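Local structure of beta-L-arabinobiosidase (Bacteroides thetaiotaomicron, 5MQR) at residues Ser160-Thr165 / Val189-Lys194; Gly154-Lys159 / Cys232-Asp237; Gly888-Tyr893 / Ser951-Thr956; Ile822-Tyr827 / Phe894-Thr899. The protein is a glycosidase of a gut bacterium that takes part in breaking down complex plant pectin and probably acts on arabinofuranose-containing side chains. All coordinates share one frame; numbering follows the deposited sequence.

From the N terminus, the chain enters contact 2 at Gly-154-Lys-159, then opens contact 1, which closes at Val-189-Lys-194. Contact 2 closes only at Cys-232-Asp-237, so contact 1 is nested within its loop. Contact 1 joins neighbouring strands of a four-stranded sheet of the N-terminal beta propeller, and contact 2 ties the edge strand of that sheet to helix 226-236. Far along the chain, in the MGH1-like glycoside hydrolase region, contact 4 opens at helix 820-839 and contact 3 at 888-893; contact 4 closes at 894-899 before contact 3, so they cross. They tie the 888-899 turn to helices 820-839 and 948-964. The two pairs lie on opposite sides of the chain's centre.

Contact 1 of 4, residues Ser160-Thr165 / Val189-Lys194; sequences SGRLIT and VREIKK
Arg-162 reaches across to Glu-191 just where the two antiparallel strands of this propeller sheet begin to part. The arginine stays extended from CG to NE, which brings its guanidinium edge to the acid, and NH1 lies 2.6 Å from OE1 of Glu-191. This salt bridge contains a weak hydrogen bond, bent to 118° at the hydrogen; the two flat groups are turned 51° against each other. Glu-191 points its CG away from its own backbone N (chi1 -177°) and runs straight on from there, placing OE2 beside the methylene CG of Arg-162. A water serves this same oxygen: it donates to OE2 of Glu-191 at 2.7 Å and to the carbonyl O of Ile-192, and accepts from the Leu-163 N, so it spans both strands. Further along, Thr-165 and Arg-190 bond N to O in both directions, each at 3.0 Å. The branched and apolar residues suit the sheet: CD1 of Ile-192 meets CG2 of Thr-165 at 3.6 Å and CD2 of Leu-163 at 3.9 Å, while on the other face CG2 of Ile-164 abuts CB of Val-189. Phe-155 of strand 148-157 covers the Leu-163, Thr-165 and Ile-192 side; helix 226-236, through Phe-228, lies against Ile-164 and Glu-191, and Asp-225 just before it gives NH1 of Arg-162 a second carboxylate.

Contact 2 of 4, residues Gly154-Lys159 / Cys232-Asp237; sequences GFYVSK and CQEILD
Tyr-156 and the backbone N of Lys-159 both bind one oxygen, OE1 of Glu-234, and thereby fasten helix 226-236 to the edge strand 148-157 of a four-stranded propeller sheet. The phenol OH of Tyr-156 donates to OE1 of Glu-234 in a very short bond of 2.5 Å, the oxygen lying near the plane of the ring while the carboxylate stands 85° to it. The Lys-159 N comes to the same OE1 of Glu-234 at 3.0 Å on the syn lone pair. A glutamate suits this place because its extended chain carries the carboxylate from the helix to the turn after the strand. Its other oxygen, OE2, accepts from a water at 2.7 Å that also meets OG of Ser-158, an oxygen bonded as well to the Arg-162 N. The aliphatic part of Lys-159 passes beside the carboxylate, with NZ 5.1 Å from OE2 of Glu-234, too far for a salt bridge, though the opposite charges probably favour each other. Tyr-241 meets the ring of Tyr-156 edge-to-face. The first torsion of Tyr-156 (chi1 174°, CG anti to the backbone N) carries the ring across the helix, where CD2 touches CG1 of Ile-235 at 3.4 Å.

Contact 3 of 4, residues Gly888-Tyr893 / Ser951-Thr956; sequences GYIPWY and SAQTLT
Within the helical, MGH1-like glycoside hydrolase part of the enzyme, the short turn of 3-10 and loosely bonded helix at Gly-888-Tyr-893 packs against helix 948-964 through Tyr-889, Ile-890 and Tyr-893. Tyr-893 makes the broadest contact. Its CG is turned away from the backbone N (chi1 -169°), which swings the ring to the helix, where CE2 meets the methyl CG2 of Thr-956 at 3.4 Å and the carbonyl O of Gln-953 lies in the ring plane, 3.7 Å from CD2 of Tyr-893. Threonine suits this spot since it offers its methyl to the ring while its hydroxyl turns back on its own helix: OG1 of Thr-956 donates to the Ala-952 O at 2.7 Å, from the opposite face of that carbonyl to the Thr-956 N. Ile-890 lays CD1 against the amide of Gln-953, 3.6 Å from NE2, and that NE2 is itself hydrogen-bonded to the hydroxyl of Tyr-825 on helix 820-839. At the far end CD2 of Tyr-889 touches CG2 of Thr-954 at 3.9 Å; this ring stacks on Trp-907, and its OH bonds to the Ala-906 O. No hydrogen bond joins the two segments. Cohesion therefore comes from methyls, ring carbons and an alkyl chain meeting, while the buried polar ends of Gln-953 and Tyr-889 find partners in neighbouring parts of the domain, and the hydroxyl of Thr-956 finds one in its own helix.

Contact 4 of 4, residues Ile822-Tyr827 / Phe894-Thr899; sequences INSYMY and FNLPDT
Tyr-827 and Leu-896 form the tight part of this contact between helix 820-839 and the turn after the short helix 890-893. Leu-896 makes a CH-pi contact over the ring face: its CG lies 3.9 Å from the centroid of the Tyr-827 ring, 12° off its normal, while the Phe-894 O lies at the ring's edge, 3.4 Å from CE2 of Tyr-827. Phe-894 wedges in beside it: the Ser-824 O stands over the rim of its ring, 3.4 Å from CD2 of Phe-894, and CE2 of Phe-894 meets CD1 of Tyr-825 at 3.7 Å in the plane of the tyrosine ring. Toward partly exposed Asn-895 the contact is looser, and a water bridges the OH of Tyr-827 at 2.7 Å and the Asn-895 O at 2.8 Å. Asn-895 takes positive phi as the C-prime residue of a Schellman motif, and its OD1 bonds to Asn-964. The two segments share no direct hydrogen bond, so ring and alkyl surfaces bring them together, and water links the tyrosine hydroxyl to the capping turn.

Contact 1 of 4, residues Ser160-Thr165 / Val189-Lys194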
loop_
_atom_site.group_PDB
_atom_site.type_symbol
_atom_site.label_atom_id
_atom_site.label_comp_id
_atom_site.label_asym_id
_atom_site.label_seq_id
_atom_site.Cartn_x
_atom_site.Cartn_y
_atom_site.Cartn_z
ATOM N N SER A 160 1.707 -34.790 17.843
ATOM C CA SER A 160 1.865 -34.564 19.283
ATOM C C SER A 160 2.830 -33.396 19.661
ATOM O O SER A 160 3.230 -33.287 20.820
ATOM C CB SER A 160 2.336 -35.870 19.936
ATOM O OG SER A 160 3.624 -36.220 19.467
ATOM N N GLY A 161 3.222 -32.562 18.700
ATOM C CA GLY A 161 4.085 -31.415 18.942
ATOM C C GLY A 161 5.571 -31.673 19.163
ATOM O O GLY A 161 6.257 -30.784 19.654
ATOM N N ARG A 162 6.071 -32.862 18.808
ATOM C CA ARG A 162 7.515 -33.159 18.827
ATOM C C ARG A 162 8.255 -32.686 17.564
ATOM O O ARG A 162 7.680 -32.620 16.457
ATOM C CB ARG A 162 7.748 -34.648 19.055
ATOM C CG ARG A 162 7.283 -35.115 20.436
ATOM C CD ARG A 162 7.325 -36.625 20.522
ATOM N NE ARG A 162 7.158 -37.129 21.889
ATOM C CZ ARG A 162 8.043 -37.865 22.568
ATOM N NH1 ARG A 162 9.220 -38.224 22.065
ATOM N NH2 ARG A 162 7.736 -38.271 23.793
ATOM N N LEU A 163 9.525 -32.324 17.736
ATOM C CA LEU A 163 10.320 -31.832 16.624
ATOM C C LEU A 163 11.268 -32.925 16.224
ATOM O O LEU A 163 12.077 -33.331 17.026
ATOM C CB LEU A 163 11.094 -30.561 16.989
ATOM C CG LEU A 163 11.966 -29.956 15.865
ATOM C CD1 LEU A 163 11.181 -29.633 14.601
ATOM C CD2 LEU A 163 12.645 -28.688 16.354
ATOM N N ILE A 164 11.159 -33.399 14.984
ATOM C CA ILE A 164 12.100 -34.374 14.431
ATOM C C ILE A 164 12.970 -33.661 13.398
ATOM O O ILE A 164 12.461 -32.880 12.575
ATOM C CB ILE A 164 11.384 -35.581 13.780
ATOM C CG1 ILE A 164 10.287 -36.155 14.695
ATOM C CG2 ILE A 164 12.378 -36.682 13.411
ATOM C CD1 ILE A 164 10.732 -36.615 16.056
ATOM N N THR A 165 14.277 -33.897 13.453
ATOM C CA THR A 165 15.177 -33.426 12.402
ATOM C C THR A 165 15.738 -34.651 11.686
ATOM O O THR A 165 15.837 -35.726 12.276
ATOM C CB THR A 165 16.268 -32.467 12.929
ATOM O OG1 THR A 165 16.995 -31.891 11.832
ATOM C CG2 THR A 165 17.222 -33.176 13.880
ATOM N N VAL A 189 17.148 -39.882 11.515
ATOM C CA VAL A 189 16.314 -38.948 12.253
ATOM C C VAL A 189 16.785 -38.911 13.696
ATOM O O VAL A 189 17.352 -39.883 14.199
ATOM C CB VAL A 189 14.825 -39.372 12.300
ATOM C CG1 VAL A 189 14.153 -39.180 10.958
ATOM C CG2 VAL A 189 14.656 -40.811 12.789
ATOM N N ARG A 190 16.501 -37.799 14.358
ATOM C CA ARG A 190 16.558 -37.726 15.816
ATOM C C ARG A 190 15.631 -36.639 16.338
ATOM O O ARG A 190 15.349 -35.673 15.639
ATOM C CB ARG A 190 17.991 -37.496 16.298
ATOM C CG ARG A 190 18.508 -36.075 16.176
ATOM C CD ARG A 190 20.028 -36.034 16.316
ATOM N NE ARG A 190 20.476 -36.703 17.533
ATOM C CZ ARG A 190 21.737 -36.775 17.941
ATOM N NH1 ARG A 190 22.725 -36.221 17.246
ATOM N NH2 ARG A 190 22.005 -37.407 19.062
ATOM N N GLU A 191 15.157 -36.814 17.564
ATOM C CA GLU A 191 14.262 -35.857 18.161
ATOM C C GLU A 191 15.064 -34.689 18.702
ATOM O O GLU A 191 16.141 -34.883 19.261
ATOM C CB GLU A 191 13.464 -36.495 19.289
ATOM C CG GLU A 191 12.449 -35.511 19.880
ATOM C CD GLU A 191 11.342 -36.174 20.664
ATOM O OE1 GLU A 191 11.363 -37.419 20.815
ATOM O OE2 GLU A 191 10.449 -35.444 21.133
ATOM N N ILE A 192 14.541 -33.488 18.512
ATOM C CA ILE A 192 15.004 -32.319 19.236
ATOM C C ILE A 192 14.029 -32.024 20.399
ATOM O O ILE A 192 12.823 -31.881 20.202
ATOM C CB ILE A 192 15.149 -31.109 18.307
ATOM C CG1 ILE A 192 16.244 -31.373 17.257
ATOM C CG2 ILE A 192 15.477 -29.851 19.119
ATOM C CD1 ILE A 192 16.093 -30.524 16.010
ATOM N N LYS A 193 14.567 -31.939 21.609
ATOM C CA LYS A 193 13.747 -31.767 22.822
ATOM C C LYS A 193 13.642 -30.312 23.264
ATOM O O LYS A 193 14.435 -29.470 22.841
ATOM C CB LYS A 193 14.262 -32.691 23.928
ATOM C CG LYS A 193 13.743 -34.118 23.752
ATOM C CD LYS A 193 14.776 -35.187 24.077
ATOM C CE LYS A 193 14.113 -36.390 24.753
ATOM N NZ LYS A 193 15.099 -37.443 25.136
ATOM N N LYS A 194 12.626 -30.017 24.076
ATOM C CA LYS A 194 12.378 -28.627 24.535
ATOM C C LYS A 194 13.608 -28.014 25.198
ATOM O O LYS A 194 13.918 -26.830 24.985
ATOM C CB LYS A 194 11.177 -28.535 25.495
ATOM C CG LYS A 194 9.923 -27.975 24.830
ATOM C CD LYS A 194 8.664 -28.203 25.673
ATOM C CE LYS A 194 7.454 -28.634 24.836
ATOM N NZ LYS A 194 6.477 -29.375 25.709
HETATM O O HOH W 1 10.372 -32.791 20.622
#

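Contact 2 of 4, residues Gly154-Lys159 / Cys232-Asp237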
loop_
_atom_site.group_PDB
_atom_site.type_symbol
_atom_site.label_atom_id
_atom_site.label_comp_id
_atom_site.label_asym_id
_atom_site.label_seq_id
_atom_site.Cartn_x
_atom_site.Cartn_y
_atom_site.Cartn_z
ATOM N N GLY A 154 14.679 -31.306 6.143
ATOM C CA GLY A 154 15.388 -31.321 7.406
ATOM C C GLY A 154 14.595 -31.483 8.691
ATOM O O GLY A 154 15.189 -31.862 9.697
ATOM N N PHE A 155 13.282 -31.247 8.658
ATOM C CA PHE A 155 12.495 -31.051 9.854
ATOM C C PHE A 155 11.067 -31.537 9.682
ATOM O O PHE A 155 10.480 -31.326 8.627
ATOM C CB PHE A 155 12.413 -29.565 10.214
ATOM C CG PHE A 155 13.694 -28.960 10.710
ATOM C CD1 PHE A 155 14.254 -29.372 11.894
ATOM C CD2 PHE A 155 14.288 -27.923 10.026
ATOM C CE1 PHE A 155 15.417 -28.782 12.373
ATOM C CE2 PHE A 155 15.448 -27.336 10.494
ATOM C CZ PHE A 155 16.017 -27.769 11.671
ATOM N N TYR A 156 10.500 -32.124 10.739
ATOM C CA TYR A 156 9.059 -32.436 10.830
ATOM C C TYR A 156 8.558 -32.162 12.249
ATOM O O TYR A 156 9.136 -32.659 13.221
ATOM C CB TYR A 156 8.803 -33.916 10.491
ATOM C CG TYR A 156 7.372 -34.359 10.708
ATOM C CD1 TYR A 156 6.352 -33.816 9.940
ATOM C CD2 TYR A 156 7.041 -35.325 11.653
ATOM C CE1 TYR A 156 5.041 -34.187 10.111
ATOM C CE2 TYR A 156 5.729 -35.716 11.832
ATOM C CZ TYR A 156 4.723 -35.141 11.063
ATOM O OH TYR A 156 3.386 -35.497 11.185
ATOM N N VAL A 157 7.468 -31.422 12.377
ATOM C CA VAL A 157 6.781 -31.271 13.659
ATOM C C VAL A 157 5.600 -32.238 13.668
ATOM O O VAL A 157 4.685 -32.131 12.842
ATOM C CB VAL A 157 6.273 -29.823 13.890
ATOM C CG1 VAL A 157 5.482 -29.731 15.211
ATOM C CG2 VAL A 157 7.437 -28.856 13.886
ATOM N N SER A 158 5.615 -33.165 14.617
ATOM C CA SER A 158 4.616 -34.223 14.679
ATOM C C SER A 158 3.268 -33.728 15.204
ATOM O O SER A 158 3.121 -32.580 15.657
ATOM C CB SER A 158 5.125 -35.372 15.533
ATOM O OG SER A 158 4.970 -35.085 16.906
ATOM N N LYS A 159 2.280 -34.604 15.117
ATOM C CA LYS A 159 0.937 -34.300 15.589
ATOM C C LYS A 159 0.893 -34.070 17.090
ATOM O O LYS A 159 0.174 -33.208 17.538
ATOM C CB LYS A 159 -0.032 -35.403 15.191
ATOM C CG LYS A 159 -0.297 -35.364 13.704
ATOM C CD LYS A 159 -1.242 -36.475 13.304
ATOM C CE LYS A 159 -1.400 -36.547 11.787
ATOM N NZ LYS A 159 -2.048 -37.860 11.478
ATOM N N CYS A 232 7.903 -40.593 13.735
ATOM C CA CYS A 232 8.632 -41.049 12.568
ATOM C C CYS A 232 7.681 -41.705 11.571
ATOM O O CYS A 232 7.756 -41.433 10.377
ATOM C CB CYS A 232 9.738 -42.020 12.950
ATOM S SG CYS A 232 11.069 -41.272 13.923
ATOM N N GLN A 233 6.765 -42.530 12.063
ATOM C CA GLN A 233 5.798 -43.193 11.197
ATOM C C GLN A 233 4.931 -42.198 10.409
ATOM O O GLN A 233 4.540 -42.492 9.274
ATOM C CB GLN A 233 4.911 -44.157 12.011
ATOM C CG GLN A 233 4.067 -45.108 11.161
ATOM C CD GLN A 233 4.927 -45.953 10.229
ATOM O OE1 GLN A 233 5.816 -46.655 10.679
ATOM N NE2 GLN A 233 4.682 -45.864 8.932
ATOM N N GLU A 234 4.634 -41.043 11.017
ATOM C CA GLU A 234 3.902 -39.957 10.358
ATOM C C GLU A 234 4.662 -39.371 9.173
ATOM O O GLU A 234 4.040 -38.904 8.221
ATOM C CB GLU A 234 3.621 -38.785 11.319
ATOM C CG GLU A 234 2.538 -39.038 12.360
ATOM C CD GLU A 234 2.491 -37.969 13.442
ATOM O OE1 GLU A 234 2.947 -36.824 13.224
ATOM O OE2 GLU A 234 1.988 -38.288 14.535
ATOM N N ILE A 235 5.991 -39.325 9.266
ATOM C CA ILE A 235 6.805 -38.842 8.167
ATOM C C ILE A 235 6.624 -39.786 6.992
ATOM O O ILE A 235 6.324 -39.331 5.890
ATOM C CB ILE A 235 8.283 -38.761 8.537
ATOM C CG1 ILE A 235 8.497 -37.639 9.564
ATOM C CG2 ILE A 235 9.132 -38.528 7.292
ATOM C CD1 ILE A 235 9.808 -37.751 10.311
ATOM N N LEU A 236 6.787 -41.080 7.246
ATOM C CA LEU A 236 6.645 -42.115 6.215
ATOM C C LEU A 236 5.245 -42.160 5.608
ATOM O O LEU A 236 5.102 -42.463 4.446
ATOM C CB LEU A 236 6.990 -43.503 6.768
ATOM C CG LEU A 236 8.453 -43.769 7.142
ATOM C CD1 LEU A 236 8.606 -45.113 7.865
ATOM C CD2 LEU A 236 9.333 -43.723 5.899
ATOM N N ASP A 237 4.222 -41.837 6.392
ATOM C CA ASP A 237 2.840 -41.822 5.898
ATOM C C ASP A 237 2.438 -40.498 5.282
ATOM O O ASP A 237 1.287 -40.332 4.906
ATOM C CB ASP A 237 1.858 -42.196 7.026
ATOM C CG ASP A 237 2.069 -43.629 7.572
ATOM O OD1 ASP A 237 2.721 -44.487 6.917
ATOM O OD2 ASP A 237 1.575 -43.891 8.694
HETATM O O HOH W 2 2.798 -37.201 16.919
#

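Contact 3 of 4, residues Gly888-Tyr893 / Ser951-Thr956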
loop_
_atom_site.group_PDB
_atom_site.type_symbol
_atom_site.label_atom_id
_atom_site.label_comp_id
_atom_site.label_asym_id
_atom_site.label_seq_id
_atom_site.Cartn_x
_atom_site.Cartn_y
_atom_site.Cartn_z
ATOM N N GLY A 888 -38.542 17.745 -1.323
ATOM C CA GLY A 888 -38.963 17.072 -0.090
ATOM C C GLY A 888 -37.888 16.260 0.629
ATOM O O GLY A 888 -38.102 15.839 1.778
ATOM N N TYR A 889 -36.762 15.998 -0.046
ATOM C CA TYR A 889 -35.631 15.351 0.587
ATOM C C TYR A 889 -34.650 16.327 1.224
ATOM O O TYR A 889 -33.842 15.901 2.026
ATOM C CB TYR A 889 -34.905 14.424 -0.388
ATOM C CG TYR A 889 -35.717 13.205 -0.799
ATOM C CD1 TYR A 889 -36.215 12.298 0.148
ATOM C CD2 TYR A 889 -35.973 12.949 -2.145
ATOM C CE1 TYR A 889 -36.966 11.194 -0.255
ATOM C CE2 TYR A 889 -36.713 11.853 -2.549
ATOM C CZ TYR A 889 -37.215 10.988 -1.617
ATOM O OH TYR A 889 -37.939 9.917 -2.080
ATOM N N ILE A 890 -34.773 17.626 0.948
ATOM C CA ILE A 890 -33.837 18.644 1.460
ATOM C C ILE A 890 -33.783 18.709 2.994
ATOM O O ILE A 890 -32.720 18.927 3.531
ATOM C CB ILE A 890 -34.099 20.029 0.837
ATOM C CG1 ILE A 890 -33.821 19.983 -0.673
ATOM C CG2 ILE A 890 -33.183 21.110 1.402
ATOM C CD1 ILE A 890 -34.244 21.251 -1.402
ATOM N N PRO A 891 -34.890 18.448 3.715
ATOM C CA PRO A 891 -34.711 18.393 5.169
ATOM C C PRO A 891 -33.532 17.511 5.641
ATOM O O PRO A 891 -32.819 17.906 6.578
ATOM C CB PRO A 891 -36.046 17.841 5.662
ATOM C CG PRO A 891 -37.025 18.324 4.635
ATOM C CD PRO A 891 -36.276 18.147 3.339
ATOM N N TRP A 892 -33.326 16.357 4.998
ATOM C CA TRP A 892 -32.204 15.468 5.338
ATOM C C TRP A 892 -30.813 15.965 4.903
ATOM O O TRP A 892 -29.811 15.516 5.436
ATOM C CB TRP A 892 -32.416 14.066 4.773
ATOM C CG TRP A 892 -33.435 13.332 5.517
ATOM C CD1 TRP A 892 -33.274 12.693 6.706
ATOM C CD2 TRP A 892 -34.797 13.171 5.155
ATOM N NE1 TRP A 892 -34.439 12.126 7.093
ATOM C CE2 TRP A 892 -35.397 12.389 6.157
ATOM C CE3 TRP A 892 -35.563 13.573 4.055
ATOM C CZ2 TRP A 892 -36.737 12.020 6.121
ATOM C CZ3 TRP A 892 -36.915 13.216 4.015
ATOM C CH2 TRP A 892 -37.484 12.448 5.050
ATOM N N TYR A 893 -30.750 16.876 3.951
ATOM C CA TYR A 893 -29.501 17.588 3.634
ATOM C C TYR A 893 -28.904 18.266 4.877
ATOM O O TYR A 893 -27.692 18.417 4.977
ATOM C CB TYR A 893 -29.755 18.625 2.526
ATOM C CG TYR A 893 -28.545 19.248 1.922
ATOM C CD1 TYR A 893 -27.919 20.293 2.548
ATOM C CD2 TYR A 893 -28.073 18.842 0.677
ATOM C CE1 TYR A 893 -26.788 20.873 2.008
ATOM C CE2 TYR A 893 -26.962 19.433 0.104
ATOM C CZ TYR A 893 -26.317 20.457 0.777
ATOM O OH TYR A 893 -25.204 21.086 0.248
ATOM N N SER A 951 -30.300 16.452 -8.012
ATOM C CA SER A 951 -29.713 15.135 -7.762
ATOM C C SER A 951 -28.630 15.233 -6.649
ATOM O O SER A 951 -28.559 14.404 -5.733
ATOM C CB SER A 951 -29.117 14.558 -9.054
ATOM O OG SER A 951 -30.119 14.374 -10.020
ATOM N N ALA A 952 -27.831 16.286 -6.709
ATOM C CA ALA A 952 -26.787 16.500 -5.716
ATOM C C ALA A 952 -27.346 16.747 -4.316
ATOM O O ALA A 952 -26.808 16.210 -3.312
ATOM C CB ALA A 952 -25.876 17.645 -6.136
ATOM N N GLN A 953 -28.387 17.573 -4.242
ATOM C CA GLN A 953 -29.098 17.759 -2.983
ATOM C C GLN A 953 -29.643 16.415 -2.461
ATOM O O GLN A 953 -29.423 16.052 -1.291
ATOM C CB GLN A 953 -30.246 18.753 -3.130
ATOM C CG GLN A 953 -29.760 20.176 -3.267
ATOM C CD GLN A 953 -30.905 21.161 -3.352
ATOM O OE1 GLN A 953 -31.783 21.042 -4.217
ATOM N NE2 GLN A 953 -30.913 22.144 -2.435
ATOM N N THR A 954 -30.379 15.712 -3.323
ATOM C CA THR A 954 -30.965 14.434 -2.961
ATOM C C THR A 954 -29.912 13.395 -2.492
ATOM O O THR A 954 -30.098 12.717 -1.478
ATOM C CB THR A 954 -31.755 13.872 -4.144
ATOM O OG1 THR A 954 -32.749 14.822 -4.550
ATOM C CG2 THR A 954 -32.414 12.514 -3.778
ATOM N N LEU A 955 -28.818 13.288 -3.233
ATOM C CA LEU A 955 -27.755 12.333 -2.899
ATOM C C LEU A 955 -27.016 12.690 -1.613
ATOM O O LEU A 955 -26.606 11.809 -0.874
ATOM C CB LEU A 955 -26.793 12.180 -4.076
ATOM C CG LEU A 955 -27.391 11.370 -5.229
ATOM C CD1 LEU A 955 -26.671 11.644 -6.544
ATOM C CD2 LEU A 955 -27.387 9.874 -4.950
ATOM N N THR A 956 -26.871 13.984 -1.346
ATOM C CA THR A 956 -26.215 14.471 -0.138
ATOM C C THR A 956 -27.075 14.101 1.041
ATOM O O THR A 956 -26.610 13.553 2.024
ATOM C CB THR A 956 -25.986 15.997 -0.217
ATOM O OG1 THR A 956 -25.057 16.265 -1.273
ATOM C CG2 THR A 956 -25.418 16.568 1.098
#

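Contact 4 of 4, residues Ile822-Tyr827 / Phe894-Thr899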
loop_
_atom_site.group_PDB
_atom_site.type_symbol
_atom_site.label_atom_id
_atom_site.label_comp_id
_atom_site.label_asym_id
_atom_site.label_seq_id
_atom_site.Cartn_x
_atom_site.Cartn_y
_atom_site.Cartn_z
ATOM N N ILE A 822 -36.379 26.594 1.220
ATOM C CA ILE A 822 -35.906 27.723 2.037
ATOM C C ILE A 822 -36.041 27.439 3.537
ATOM O O ILE A 822 -35.188 27.844 4.312
ATOM C CB ILE A 822 -36.542 29.083 1.642
ATOM C CG1 ILE A 822 -35.956 30.210 2.504
ATOM C CG2 ILE A 822 -38.051 29.063 1.794
ATOM C CD1 ILE A 822 -36.112 31.607 1.932
ATOM N N ASN A 823 -37.076 26.707 3.939
ATOM C CA ASN A 823 -37.226 26.325 5.353
ATOM C C ASN A 823 -36.109 25.408 5.876
ATOM O O ASN A 823 -35.636 25.616 6.988
ATOM C CB ASN A 823 -38.607 25.741 5.634
ATOM C CG ASN A 823 -39.676 26.811 5.622
ATOM O OD1 ASN A 823 -39.731 27.633 6.546
ATOM N ND2 ASN A 823 -40.491 26.859 4.547
ATOM N N SER A 824 -35.687 24.426 5.086
ATOM C CA SER A 824 -34.605 23.557 5.494
ATOM C C SER A 824 -33.286 24.328 5.474
ATOM O O SER A 824 -32.437 24.134 6.340
ATOM C CB SER A 824 -34.512 22.349 4.562
ATOM O OG SER A 824 -35.670 21.549 4.644
ATOM N N TYR A 825 -33.118 25.178 4.459
ATOM C CA TYR A 825 -31.909 25.963 4.327
ATOM C C TYR A 825 -31.719 26.857 5.563
ATOM O O TYR A 825 -30.616 26.967 6.101
ATOM C CB TYR A 825 -31.922 26.872 3.085
ATOM C CG TYR A 825 -32.050 26.251 1.709
ATOM C CD1 TYR A 825 -31.850 24.888 1.470
ATOM C CD2 TYR A 825 -32.326 27.064 0.629
ATOM C CE1 TYR A 825 -31.968 24.359 0.196
ATOM C CE2 TYR A 825 -32.433 26.554 -0.649
ATOM C CZ TYR A 825 -32.271 25.203 -0.865
ATOM O OH TYR A 825 -32.396 24.741 -2.156
HETATM N N MSE A 826 -32.794 27.493 5.998
HETATM C CA MSE A 826 -32.728 28.411 7.131
HETATM C C MSE A 826 -32.536 27.610 8.388
HETATM O O MSE A 826 -31.750 28.028 9.248
HETATM C CB MSE A 826 -33.922 29.339 7.187
HETATM C CG MSE A 826 -33.964 30.256 5.949
HETATM SE SE MSE A 826 -32.411 31.442 5.782
HETATM C CE MSE A 826 -32.761 32.662 7.277
ATOM N N TYR A 827 -33.191 26.444 8.493
ATOM C CA TYR A 827 -32.882 25.513 9.587
ATOM C C TYR A 827 -31.369 25.248 9.653
ATOM O O TYR A 827 -30.739 25.419 10.706
ATOM C CB TYR A 827 -33.633 24.180 9.451
ATOM C CG TYR A 827 -33.126 23.160 10.423
ATOM C CD1 TYR A 827 -33.517 23.189 11.760
ATOM C CD2 TYR A 827 -32.208 22.191 10.029
ATOM C CE1 TYR A 827 -33.025 22.265 12.680
ATOM C CE2 TYR A 827 -31.716 21.263 10.939
ATOM C CZ TYR A 827 -32.124 21.302 12.258
ATOM O OH TYR A 827 -31.622 20.381 13.139
ATOM N N PHE A 894 -29.759 18.660 5.817
ATOM C CA PHE A 894 -29.313 19.310 7.044
ATOM C C PHE A 894 -29.630 18.493 8.277
ATOM O O PHE A 894 -29.628 19.022 9.384
ATOM C CB PHE A 894 -29.942 20.705 7.142
ATOM C CG PHE A 894 -29.754 21.526 5.920
ATOM C CD1 PHE A 894 -28.610 22.280 5.743
ATOM C CD2 PHE A 894 -30.699 21.522 4.926
ATOM C CE1 PHE A 894 -28.417 23.027 4.580
ATOM C CE2 PHE A 894 -30.521 22.267 3.769
ATOM C CZ PHE A 894 -29.380 23.027 3.593
ATOM N N ASN A 895 -29.876 17.203 8.095
ATOM C CA ASN A 895 -30.278 16.311 9.195
ATOM C C ASN A 895 -31.415 16.898 10.059
ATOM O O ASN A 895 -31.408 16.775 11.280
ATOM C CB ASN A 895 -29.054 15.956 10.062
ATOM C CG ASN A 895 -27.963 15.263 9.265
ATOM O OD1 ASN A 895 -28.109 14.119 8.867
ATOM N ND2 ASN A 895 -26.885 15.955 9.018
ATOM N N LEU A 896 -32.383 17.534 9.402
ATOM C CA LEU A 896 -33.494 18.166 10.108
ATOM C C LEU A 896 -34.423 17.161 10.794
ATOM O O LEU A 896 -34.735 17.330 11.975
ATOM C CB LEU A 896 -34.275 19.102 9.165
ATOM C CG LEU A 896 -35.390 19.988 9.723
ATOM C CD1 LEU A 896 -35.737 21.107 8.746
ATOM C CD2 LEU A 896 -36.642 19.185 10.029
ATOM N N PRO A 897 -34.909 16.138 10.058
ATOM C CA PRO A 897 -35.955 15.317 10.706
ATOM C C PRO A 897 -35.441 14.483 11.873
ATOM O O PRO A 897 -34.255 14.191 11.946
ATOM C CB PRO A 897 -36.451 14.413 9.567
ATOM C CG PRO A 897 -36.080 15.171 8.314
ATOM C CD PRO A 897 -34.730 15.742 8.647
ATOM N N ASP A 898 -36.359 14.168 12.779
ATOM C CA ASP A 898 -36.182 13.166 13.817
ATOM C C ASP A 898 -35.938 11.777 13.267
ATOM O O ASP A 898 -36.232 11.482 12.103
ATOM C CB ASP A 898 -37.448 13.087 14.704
ATOM C CG ASP A 898 -37.570 14.263 15.624
ATOM O OD1 ASP A 898 -36.519 14.619 16.197
ATOM O OD2 ASP A 898 -38.688 14.829 15.779
ATOM N N THR A 899 -35.454 10.912 14.157
ATOM C CA THR A 899 -35.153 9.518 13.811
ATOM C C THR A 899 -36.395 8.612 13.828
ATOM O O THR A 899 -36.292 7.425 13.528
ATOM C CB THR A 899 -34.075 8.914 14.755
ATOM O OG1 THR A 899 -34.555 8.924 16.097
ATOM C CG2 THR A 899 -32.766 9.708 14.689
HETATM O O HOH W 3 -29.711 18.476 12.671
#